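Local coordinates for DUF3299 domain-containing protein (PDB 4HSP) that is of unknown function but belongs to the DUF3299 family, whose assignment to the OB clan is consistent with a curled, barrel-like beta sheet, at residues P22-D27 / I87-P92; G61-L66 / Q113-E118; T75-V80 / V100-G105. All blocks are in the same frame, centred on the assembly; numbering follows the deposited sequence.

Interaction 1: P22-D27 / I87-P92; sequences PLPIHD and IHVPPP
Val89 and Pro90, in the loop between strands 73-80 and 98-102, make a small, buried apolar contact with Pro22, Leu23 and Pro24, just before helix 26-34. Both pieces of chain are irregular here, and one shared water helps to join them. Val89 does most of the work. Its isopropyl group lies against the carbonyl oxygen of Pro22, with CG1 at 3.6 Å and CG2 at 3.7 Å from that O. With CG1 beside the backbone N (chi1 -72°), the same methyl also reaches Leu23, meeting CD2 at 3.9 Å. Leu23 starts away from the loop at CB, and its CD2 methyl is the branch that touches the valine. Beyond Val89, CG of the Pro24 ring meets CD of the Pro90 ring at 3.7 Å. Water 1 joins the backbones, donating to Pro22 O at 2.9 Å and to Pro90 O at 3.1 Å. The Pro22 carbonyl therefore has methyl groups and a water as neighbours at once. A second subunit packs around the pair, its Pro81 on Leu23 and its Tyr147 on Pro90, while its Tyr145 OH bonds Pro24 O. A bound ethanediol lies near Pro24, probably from the crystallisation liquor. Prolines have no N-H to offer, and here the two carbonyls both act as acceptors, so a direct bond between them is impossible. The water supplies the missing hydrogens, and the rest of the adhesion depends on the fit of rigid rings and methyls.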
loop_
_atom_site.group_PDB
_atom_site.type_symbol
_atom_site.label_atom_id
_atom_site.label_comp_id
_atom_site.label_asym_id
_atom_site.label_seq_id
_atom_site.Cartn_x
_atom_site.Cartn_y
_atom_site.Cartn_z
ATOM N N PRO A 22 -11.974 1.353 -17.873
ATOM C CA PRO A 22 -11.744 1.041 -16.455
ATOM C C PRO A 22 -11.778 2.290 -15.564
ATOM O O PRO A 22 -11.954 2.139 -14.358
ATOM C CB PRO A 22 -10.349 0.392 -16.464
ATOM C CG PRO A 22 -10.144 -0.065 -17.852
ATOM C CD PRO A 22 -10.777 1.032 -18.669
ATOM N N LEU A 23 -11.589 3.508 -16.150
ATOM C CA LEU A 23 -11.662 4.800 -15.469
ATOM C C LEU A 23 -12.810 5.600 -16.045
ATOM O O LEU A 23 -12.583 6.344 -17.005
ATOM C CB LEU A 23 -10.362 5.596 -15.617
ATOM C CG LEU A 23 -9.236 5.281 -14.671
ATOM C CD1 LEU A 23 -7.942 5.797 -15.238
ATOM C CD2 LEU A 23 -9.520 5.862 -13.269
ATOM N N PRO A 24 -14.048 5.455 -15.507
ATOM C CA PRO A 24 -15.197 6.192 -16.069
ATOM C C PRO A 24 -15.057 7.715 -16.090
ATOM O O PRO A 24 -14.417 8.300 -15.232
ATOM C CB PRO A 24 -16.355 5.828 -15.131
ATOM C CG PRO A 24 -15.951 4.650 -14.445
ATOM C CD PRO A 24 -14.469 4.575 -14.402
ATOM N N ILE A 25 -15.744 8.356 -17.030
ATOM C CA ILE A 25 -15.806 9.807 -17.117
ATOM C C ILE A 25 -16.444 10.330 -15.831
ATOM O O ILE A 25 -17.205 9.602 -15.172
ATOM C CB ILE A 25 -16.537 10.303 -18.384
ATOM C CG1 ILE A 25 -17.950 9.713 -18.499
ATOM C CG2 ILE A 25 -15.683 10.039 -19.634
ATOM C CD1 ILE A 25 -18.935 10.585 -19.376
ATOM N N HIS A 26 -16.072 11.543 -15.453
ATOM C CA HIS A 26 -16.472 12.217 -14.228
ATOM C C HIS A 26 -17.983 12.194 -13.979
ATOM O O HIS A 26 -18.413 11.849 -12.880
ATOM C CB HIS A 26 -15.978 13.665 -14.269
ATOM C CG HIS A 26 -16.339 14.455 -13.064
ATOM N ND1 HIS A 26 -15.605 14.359 -11.898
ATOM C CD2 HIS A 26 -17.330 15.365 -12.893
ATOM C CE1 HIS A 26 -16.156 15.220 -11.056
ATOM N NE2 HIS A 26 -17.218 15.830 -11.606
ATOM N N ASP A 27 -18.776 12.572 -14.977
ATOM C CA ASP A 27 -20.221 12.608 -14.808
ATOM C C ASP A 27 -20.801 11.210 -14.517
ATOM O O ASP A 27 -21.672 11.100 -13.665
ATOM C CB ASP A 27 -20.876 13.264 -16.020
ATOM C CG ASP A 27 -20.600 14.761 -16.121
ATOM O OD1 ASP A 27 -20.100 15.356 -15.121
ATOM O OD2 ASP A 27 -20.913 15.351 -17.180
ATOM N N ILE A 87 -13.582 -0.844 -5.605
ATOM C CA ILE A 87 -13.170 0.011 -4.489
ATOM C C ILE A 87 -12.966 1.461 -4.913
ATOM O O ILE A 87 -13.628 2.347 -4.376
ATOM C CB ILE A 87 -11.875 -0.580 -3.849
ATOM C CG1 ILE A 87 -12.134 -1.989 -3.259
ATOM C CG2 ILE A 87 -11.235 0.362 -2.819
ATOM C CD1 ILE A 87 -11.438 -3.064 -4.022
ATOM N N HIS A 88 -12.026 1.707 -5.824
ATOM C CA HIS A 88 -11.677 3.049 -6.280
ATOM C C HIS A 88 -12.444 3.465 -7.534
ATOM O O HIS A 88 -12.656 4.654 -7.751
ATOM C CB HIS A 88 -10.162 3.156 -6.505
ATOM C CG HIS A 88 -9.367 3.007 -5.236
ATOM N ND1 HIS A 88 -8.268 2.161 -5.166
ATOM C CD2 HIS A 88 -9.544 3.595 -4.029
ATOM C CE1 HIS A 88 -7.817 2.267 -3.930
ATOM N NE2 HIS A 88 -8.563 3.110 -3.207
ATOM N N VAL A 89 -12.883 2.494 -8.327
ATOM C CA VAL A 89 -13.680 2.686 -9.537
ATOM C C VAL A 89 -14.844 1.699 -9.488
ATOM O O VAL A 89 -14.726 0.699 -8.774
ATOM C CB VAL A 89 -12.834 2.488 -10.841
ATOM C CG1 VAL A 89 -11.854 3.646 -11.079
ATOM C CG2 VAL A 89 -12.120 1.137 -10.849
ATOM N N PRO A 90 -15.923 1.879 -10.290
ATOM C CA PRO A 90 -17.023 0.887 -10.287
ATOM C C PRO A 90 -16.602 -0.544 -10.641
ATOM O O PRO A 90 -15.630 -0.737 -11.368
ATOM C CB PRO A 90 -17.980 1.417 -11.364
ATOM C CG PRO A 90 -17.730 2.868 -11.404
ATOM C CD PRO A 90 -16.254 3.035 -11.147
ATOM N N PRO A 91 -17.345 -1.570 -10.166
ATOM C CA PRO A 91 -17.005 -2.958 -10.540
ATOM C C PRO A 91 -17.008 -3.198 -12.058
ATOM O O PRO A 91 -17.832 -2.590 -12.769
ATOM C CB PRO A 91 -18.140 -3.780 -9.906
ATOM C CG PRO A 91 -18.709 -2.940 -8.877
ATOM C CD PRO A 91 -18.531 -1.527 -9.288
ATOM N N PRO A 92 -16.156 -4.126 -12.578
ATOM C CA PRO A 92 -16.220 -4.468 -14.020
ATOM C C PRO A 92 -17.520 -5.214 -14.367
ATOM O O PRO A 92 -18.208 -5.650 -13.433
ATOM C CB PRO A 92 -15.010 -5.411 -14.218
ATOM C CG PRO A 92 -14.216 -5.339 -12.988
ATOM C CD PRO A 92 -15.148 -4.951 -11.881
HETATM O O HOH W 1 -14.392 0.789 -13.730
#

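Interaction 2: G61-L66 / Q113-E118; sequences GYIVPL and QPFWVE
Tyr62 and Pro114 lie side by side where strand 55-68 meets the chain entering strand 115-118, and the tyrosine can be followed outward. Its CB leaves Gly61-Leu66 on the side away from the other segment. With CG beside the backbone N (chi1 -77°), however, the ring swings back alongside Pro114. CD1 is the first ring atom to meet the segment, 3.8 Å from Gln113 O. CE1 comes next, 3.5 Å from Pro114 N, so it lies against the peptide joining Gln113 and Pro114. CZ touches Pro114 CB at 3.7 Å, and OH ends 3.6 Å from Pro114 CG. Pro114 CB sits over one face of the Tyr62 ring, 19° off the normal of that ring, in a CH-pi contact. On the other residue pair, Ile63 crosses Phe115 at about a right angle and lays CD1 over a face of the ring, 3.6 Å from CD1 of Phe115. The backbones of Gly61 and Phe115 form a hydrogen-bonded antiparallel pair: Gly61 N reaches Phe115 O at 2.9 Å, and Phe115 N reaches Gly61 O at 2.8 Å, the latter nearly straight at 167°. Toward Ile63 and Gln113 the two backbones move apart, and water 2 bridges them, accepting from Ile63 N and donating to Gln113 O, in plane at the edge of the Phe115 ring. His88 of a second subunit packs on Tyr62 and Pro114. This antiparallel pairing of 55-68 with 115-118, within a branched or curled mixed sheet, is consistent with the OB-type fold suggested by the family's clan.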
loop_
_atom_site.group_PDB
_atom_site.type_symbol
_atom_site.label_atom_id
_atom_site.label_comp_id
_atom_site.label_asym_id
_atom_site.label_seq_id
_atom_site.Cartn_x
_atom_site.Cartn_y
_atom_site.Cartn_z
ATOM N N GLY A 61 -4.540 -11.216 -12.995
ATOM C CA GLY A 61 -5.432 -10.198 -12.455
ATOM C C GLY A 61 -5.096 -9.691 -11.070
ATOM O O GLY A 61 -4.060 -10.032 -10.510
ATOM N N TYR A 62 -5.973 -8.828 -10.538
ATOM C CA TYR A 62 -5.830 -8.233 -9.220
ATOM C C TYR A 62 -6.844 -8.849 -8.273
ATOM O O TYR A 62 -7.914 -9.279 -8.698
ATOM C CB TYR A 62 -5.992 -6.691 -9.324
ATOM C CG TYR A 62 -4.742 -6.044 -9.878
ATOM C CD1 TYR A 62 -3.685 -5.698 -9.039
ATOM C CD2 TYR A 62 -4.564 -5.880 -11.255
ATOM C CE1 TYR A 62 -2.522 -5.121 -9.544
ATOM C CE2 TYR A 62 -3.411 -5.284 -11.770
ATOM C CZ TYR A 62 -2.390 -4.910 -10.906
ATOM O OH TYR A 62 -1.219 -4.371 -11.372
ATOM N N ILE A 63 -6.481 -8.949 -6.992
ATOM C CA ILE A 63 -7.319 -9.599 -5.982
ATOM C C ILE A 63 -8.087 -8.586 -5.101
ATOM O O ILE A 63 -7.476 -7.677 -4.536
ATOM C CB ILE A 63 -6.436 -10.518 -5.134
ATOM C CG1 ILE A 63 -5.892 -11.690 -6.001
ATOM C CG2 ILE A 63 -7.172 -10.992 -3.861
ATOM C CD1 ILE A 63 -4.891 -12.661 -5.229
ATOM N N VAL A 64 -9.447 -8.738 -5.078
ATOM C CA VAL A 64 -10.414 -8.024 -4.256
ATOM C C VAL A 64 -10.815 -9.020 -3.162
ATOM O O VAL A 64 -11.630 -9.906 -3.427
ATOM C CB VAL A 64 -11.627 -7.456 -5.040
ATOM C CG1 VAL A 64 -12.547 -6.670 -4.110
ATOM C CG2 VAL A 64 -11.175 -6.573 -6.197
ATOM N N PRO A 65 -10.221 -8.932 -1.947
ATOM C CA PRO A 65 -10.512 -9.932 -0.907
ATOM C C PRO A 65 -11.950 -9.914 -0.414
ATOM O O PRO A 65 -12.557 -8.839 -0.298
ATOM C CB PRO A 65 -9.541 -9.572 0.219
ATOM C CG PRO A 65 -9.147 -8.196 -0.023
ATOM C CD PRO A 65 -9.216 -7.952 -1.478
ATOM N N LEU A 66 -12.483 -11.121 -0.117
ATOM C CA LEU A 66 -13.860 -11.282 0.346
ATOM C C LEU A 66 -13.953 -12.005 1.674
ATOM O O LEU A 66 -14.932 -11.819 2.389
ATOM C CB LEU A 66 -14.689 -12.055 -0.696
ATOM C CG LEU A 66 -14.928 -11.408 -2.044
ATOM C CD1 LEU A 66 -15.697 -12.338 -2.929
ATOM C CD2 LEU A 66 -15.665 -10.102 -1.920
ATOM N N GLN A 113 0.004 -6.069 -6.010
ATOM C CA GLN A 113 0.564 -6.616 -7.248
ATOM C C GLN A 113 -0.434 -7.529 -7.939
ATOM O O GLN A 113 -1.351 -8.041 -7.267
ATOM C CB GLN A 113 1.867 -7.385 -6.927
ATOM C CG GLN A 113 1.665 -8.720 -6.232
ATOM C CD GLN A 113 2.891 -9.162 -5.504
ATOM O OE1 GLN A 113 3.957 -9.387 -6.080
ATOM N NE2 GLN A 113 2.754 -9.302 -4.213
ATOM N N PRO A 114 -0.268 -7.767 -9.274
ATOM C CA PRO A 114 -1.145 -8.730 -9.932
ATOM C C PRO A 114 -0.657 -10.144 -9.647
ATOM O O PRO A 114 0.491 -10.349 -9.221
ATOM C CB PRO A 114 -1.038 -8.357 -11.414
ATOM C CG PRO A 114 0.240 -7.616 -11.551
ATOM C CD PRO A 114 0.796 -7.308 -10.198
ATOM N N PHE A 115 -1.537 -11.110 -9.867
ATOM C CA PHE A 115 -1.263 -12.531 -9.686
ATOM C C PHE A 115 -1.710 -13.348 -10.870
ATOM O O PHE A 115 -2.505 -12.879 -11.665
ATOM C CB PHE A 115 -2.017 -13.056 -8.457
ATOM C CG PHE A 115 -1.501 -12.558 -7.137
ATOM C CD1 PHE A 115 -1.912 -11.326 -6.629
ATOM C CD2 PHE A 115 -0.629 -13.328 -6.382
ATOM C CE1 PHE A 115 -1.424 -10.857 -5.410
ATOM C CE2 PHE A 115 -0.137 -12.852 -5.165
ATOM C CZ PHE A 115 -0.539 -11.619 -4.691
ATOM N N TRP A 116 -1.193 -14.578 -10.964
ATOM C CA TRP A 116 -1.633 -15.665 -11.830
ATOM C C TRP A 116 -2.508 -16.578 -10.955
ATOM O O TRP A 116 -2.056 -17.025 -9.902
ATOM C CB TRP A 116 -0.447 -16.466 -12.437
ATOM C CG TRP A 116 0.275 -15.759 -13.540
ATOM C CD1 TRP A 116 1.513 -15.184 -13.482
ATOM C CD2 TRP A 116 -0.236 -15.486 -14.850
ATOM N NE1 TRP A 116 1.782 -14.521 -14.656
ATOM C CE2 TRP A 116 0.728 -14.697 -15.519
ATOM C CE3 TRP A 116 -1.422 -15.827 -15.525
ATOM C CZ2 TRP A 116 0.560 -14.281 -16.843
ATOM C CZ3 TRP A 116 -1.594 -15.402 -16.833
ATOM C CH2 TRP A 116 -0.629 -14.610 -17.468
ATOM N N VAL A 117 -3.773 -16.777 -11.338
ATOM C CA VAL A 117 -4.673 -17.701 -10.636
ATOM C C VAL A 117 -4.927 -18.913 -11.573
ATOM O O VAL A 117 -5.510 -18.750 -12.645
ATOM C CB VAL A 117 -6.006 -17.060 -10.147
ATOM C CG1 VAL A 117 -6.880 -18.112 -9.480
ATOM C CG2 VAL A 117 -5.766 -15.881 -9.209
ATOM N N GLU A 118 -4.486 -20.099 -11.164
ATOM C CA GLU A 118 -4.682 -21.369 -11.874
ATOM C C GLU A 118 -5.641 -22.234 -11.107
ATOM O O GLU A 118 -5.524 -22.323 -9.883
ATOM C CB GLU A 118 -3.346 -22.142 -12.013
ATOM C CG GLU A 118 -2.209 -21.350 -12.638
ATOM C CD GLU A 118 -0.865 -22.052 -12.687
ATOM O OE1 GLU A 118 -0.847 -23.304 -12.664
ATOM O OE2 GLU A 118 0.169 -21.350 -12.778
HETATM O O HOH W 2 -3.714 -8.083 -6.245
#

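Interaction 3: T75-V80 / V100-G105; sequences TEFLLV and VKTAKG
Phe77 and Val100 form the central pair, and they carry two of the three backbone hydrogen bonds between 75-80 and 100-105. Phe77 N donates to Val100 O at 3.0 Å, and Val100 N to Phe77 O at 2.8 Å. The third bond runs from Thr102 N to Thr75 O (2.9 Å), its donor tilted 23° from the carbonyl plane. Weak CA-H...O contacts fill the non-hydrogen-bonded Glu76-Lys101 pair, where Glu76 CA lies 3.4 Å from Val100 O.

Among the apolar contacts, Phe77 holds CG between its backbone N and carbonyl carbon (chi1 61°), which lays the ring alongside Val100. Val100 CB sits over a ring face 3.8 Å from the centroid, a CH-pi contact, while CG1 comes within 3.6 Å of CZ. Thr102 CG2 lies at the ring edge, and Val117 packs on both Phe77 and Val100.

On the Glu76-Lys101 side, the two extended chains run side by side, CG to CG at 3.8 Å. Their charges stay 4.7 Å apart (Glu76 OE1 to Lys101 NZ), too far for a salt bridge, so any attraction is probably long-range; OE1 is instead hydrogen-bonded to Tyr99 OH.

Thr102 OG1 bonds Lys104 O across the corner at Ala103-Lys104, after which Gly105 comes back beside Thr75. Strands 98-102 and 105-107, parted by that corner, both pair antiparallel with 73-80 in one mixed sheet, consistent with a curled OB-type fold.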
loop_
_atom_site.group_PDB
_atom_site.type_symbol
_atom_site.label_atom_id
_atom_site.label_comp_id
_atom_site.label_asym_id
_atom_site.label_seq_id
_atom_site.Cartn_x
_atom_site.Cartn_y
_atom_site.Cartn_z
ATOM N N THR A 75 -8.825 -16.242 1.473
ATOM C CA THR A 75 -9.186 -17.544 0.929
ATOM C C THR A 75 -10.349 -17.458 -0.053
ATOM O O THR A 75 -10.606 -18.434 -0.749
ATOM C CB THR A 75 -9.473 -18.505 2.070
ATOM O OG1 THR A 75 -10.437 -17.910 2.942
ATOM C CG2 THR A 75 -8.202 -18.887 2.833
ATOM N N GLU A 76 -11.056 -16.310 -0.109
ATOM C CA GLU A 76 -12.144 -16.059 -1.064
ATOM C C GLU A 76 -11.990 -14.654 -1.592
ATOM O O GLU A 76 -11.805 -13.715 -0.829
ATOM C CB GLU A 76 -13.555 -16.292 -0.485
ATOM C CG GLU A 76 -13.882 -17.757 -0.215
ATOM C CD GLU A 76 -15.260 -18.071 0.343
ATOM O OE1 GLU A 76 -16.264 -17.560 -0.206
ATOM O OE2 GLU A 76 -15.338 -18.873 1.302
ATOM N N PHE A 77 -12.012 -14.504 -2.901
ATOM C CA PHE A 77 -11.830 -13.194 -3.492
ATOM C C PHE A 77 -12.372 -13.094 -4.895
ATOM O O PHE A 77 -12.626 -14.109 -5.539
ATOM C CB PHE A 77 -10.332 -12.836 -3.502
ATOM C CG PHE A 77 -9.432 -13.748 -4.290
ATOM C CD1 PHE A 77 -9.181 -13.509 -5.640
ATOM C CD2 PHE A 77 -8.774 -14.809 -3.665
ATOM C CE1 PHE A 77 -8.300 -14.315 -6.359
ATOM C CE2 PHE A 77 -7.893 -15.617 -4.381
ATOM C CZ PHE A 77 -7.645 -15.353 -5.724
ATOM N N LEU A 78 -12.494 -11.845 -5.394
ATOM C CA LEU A 78 -12.818 -11.578 -6.796
ATOM C C LEU A 78 -11.513 -11.319 -7.541
ATOM O O LEU A 78 -10.675 -10.553 -7.057
ATOM C CB LEU A 78 -13.772 -10.382 -6.972
ATOM C CG LEU A 78 -15.117 -10.373 -6.219
ATOM C CD1 LEU A 78 -15.844 -9.033 -6.433
ATOM C CD2 LEU A 78 -16.035 -11.571 -6.621
ATOM N N LEU A 79 -11.323 -11.995 -8.685
ATOM C CA LEU A 79 -10.232 -11.772 -9.624
ATOM C C LEU A 79 -10.792 -10.843 -10.673
ATOM O O LEU A 79 -11.853 -11.105 -11.252
ATOM C CB LEU A 79 -9.690 -13.081 -10.239
ATOM C CG LEU A 79 -8.418 -12.949 -11.077
ATOM C CD1 LEU A 79 -7.202 -12.513 -10.177
ATOM C CD2 LEU A 79 -8.130 -14.239 -11.799
ATOM N N VAL A 80 -10.136 -9.699 -10.828
ATOM C CA VAL A 80 -10.542 -8.611 -11.717
ATOM C C VAL A 80 -9.340 -8.232 -12.621
ATOM O O VAL A 80 -8.181 -8.490 -12.248
ATOM C CB VAL A 80 -11.054 -7.406 -10.865
ATOM C CG1 VAL A 80 -12.387 -7.737 -10.175
ATOM C CG2 VAL A 80 -10.007 -6.997 -9.836
ATOM N N VAL A 100 -13.145 -16.538 -6.882
ATOM C CA VAL A 100 -12.126 -17.552 -6.592
ATOM C C VAL A 100 -12.192 -17.974 -5.114
ATOM O O VAL A 100 -12.371 -17.125 -4.250
ATOM C CB VAL A 100 -10.703 -17.041 -6.960
ATOM C CG1 VAL A 100 -9.656 -18.144 -6.867
ATOM C CG2 VAL A 100 -10.678 -16.394 -8.327
ATOM N N LYS A 101 -12.063 -19.304 -4.863
ATOM C CA LYS A 101 -11.930 -20.002 -3.568
ATOM C C LYS A 101 -10.574 -20.725 -3.595
ATOM O O LYS A 101 -10.283 -21.416 -4.577
ATOM C CB LYS A 101 -13.089 -21.001 -3.297
ATOM C CG LYS A 101 -14.431 -20.347 -2.987
ATOM C CD LYS A 101 -15.456 -21.346 -2.458
ATOM C CE LYS A 101 -16.858 -20.760 -2.413
ATOM N NZ LYS A 101 -17.854 -21.682 -1.787
ATOM N N THR A 102 -9.721 -20.505 -2.584
ATOM C CA THR A 102 -8.403 -21.158 -2.518
ATOM C C THR A 102 -8.133 -21.751 -1.100
ATOM O O THR A 102 -8.412 -21.106 -0.082
ATOM C CB THR A 102 -7.265 -20.206 -2.986
ATOM O OG1 THR A 102 -6.023 -20.915 -2.992
ATOM C CG2 THR A 102 -7.125 -18.949 -2.140
ATOM N N ALA A 103 -7.596 -22.972 -1.056
ATOM C CA ALA A 103 -7.213 -23.621 0.202
ATOM C C ALA A 103 -5.885 -23.018 0.699
ATOM O O ALA A 103 -5.731 -22.767 1.894
ATOM C CB ALA A 103 -7.102 -25.128 0.022
ATOM N N LYS A 104 -4.941 -22.767 -0.233
ATOM C CA LYS A 104 -3.657 -22.098 0.010
ATOM C C LYS A 104 -3.926 -20.596 -0.132
ATOM O O LYS A 104 -3.998 -20.074 -1.266
ATOM C CB LYS A 104 -2.554 -22.568 -0.985
ATOM C CG LYS A 104 -2.277 -24.064 -1.063
ATOM C CD LYS A 104 -1.475 -24.406 -2.327
ATOM C CE LYS A 104 -0.940 -25.820 -2.299
ATOM N NZ LYS A 104 -0.121 -26.125 -3.500
ATOM N N GLY A 105 -4.154 -19.938 1.004
ATOM C CA GLY A 105 -4.481 -18.517 1.043
ATOM C C GLY A 105 -3.390 -17.573 0.578
ATOM O O GLY A 105 -2.230 -17.968 0.447
#

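Overall arrangement
From the N terminus, the approach to helix 26-34 comes first and waits for residues 87-92, so interaction 1 closes a loop that holds strand 55-68 and strand 73-80. Interaction 2 opens inside that loop, at 61-66, but closes beyond it at 113-118; the two therefore cross. Interaction 3, joining 75-80 to 100-105, also crosses interaction 1, yet nests wholly within interaction 2. Interactions 2 and 3 belong to one sheet, with centres about 8 Å apart and strands 55-68 and 73-80 adjacent. Interaction 1 meets that sheet through Ile87 packing on Val64 and Pro92 on Val80. Interactions 1 and 2 both meet a second subunit.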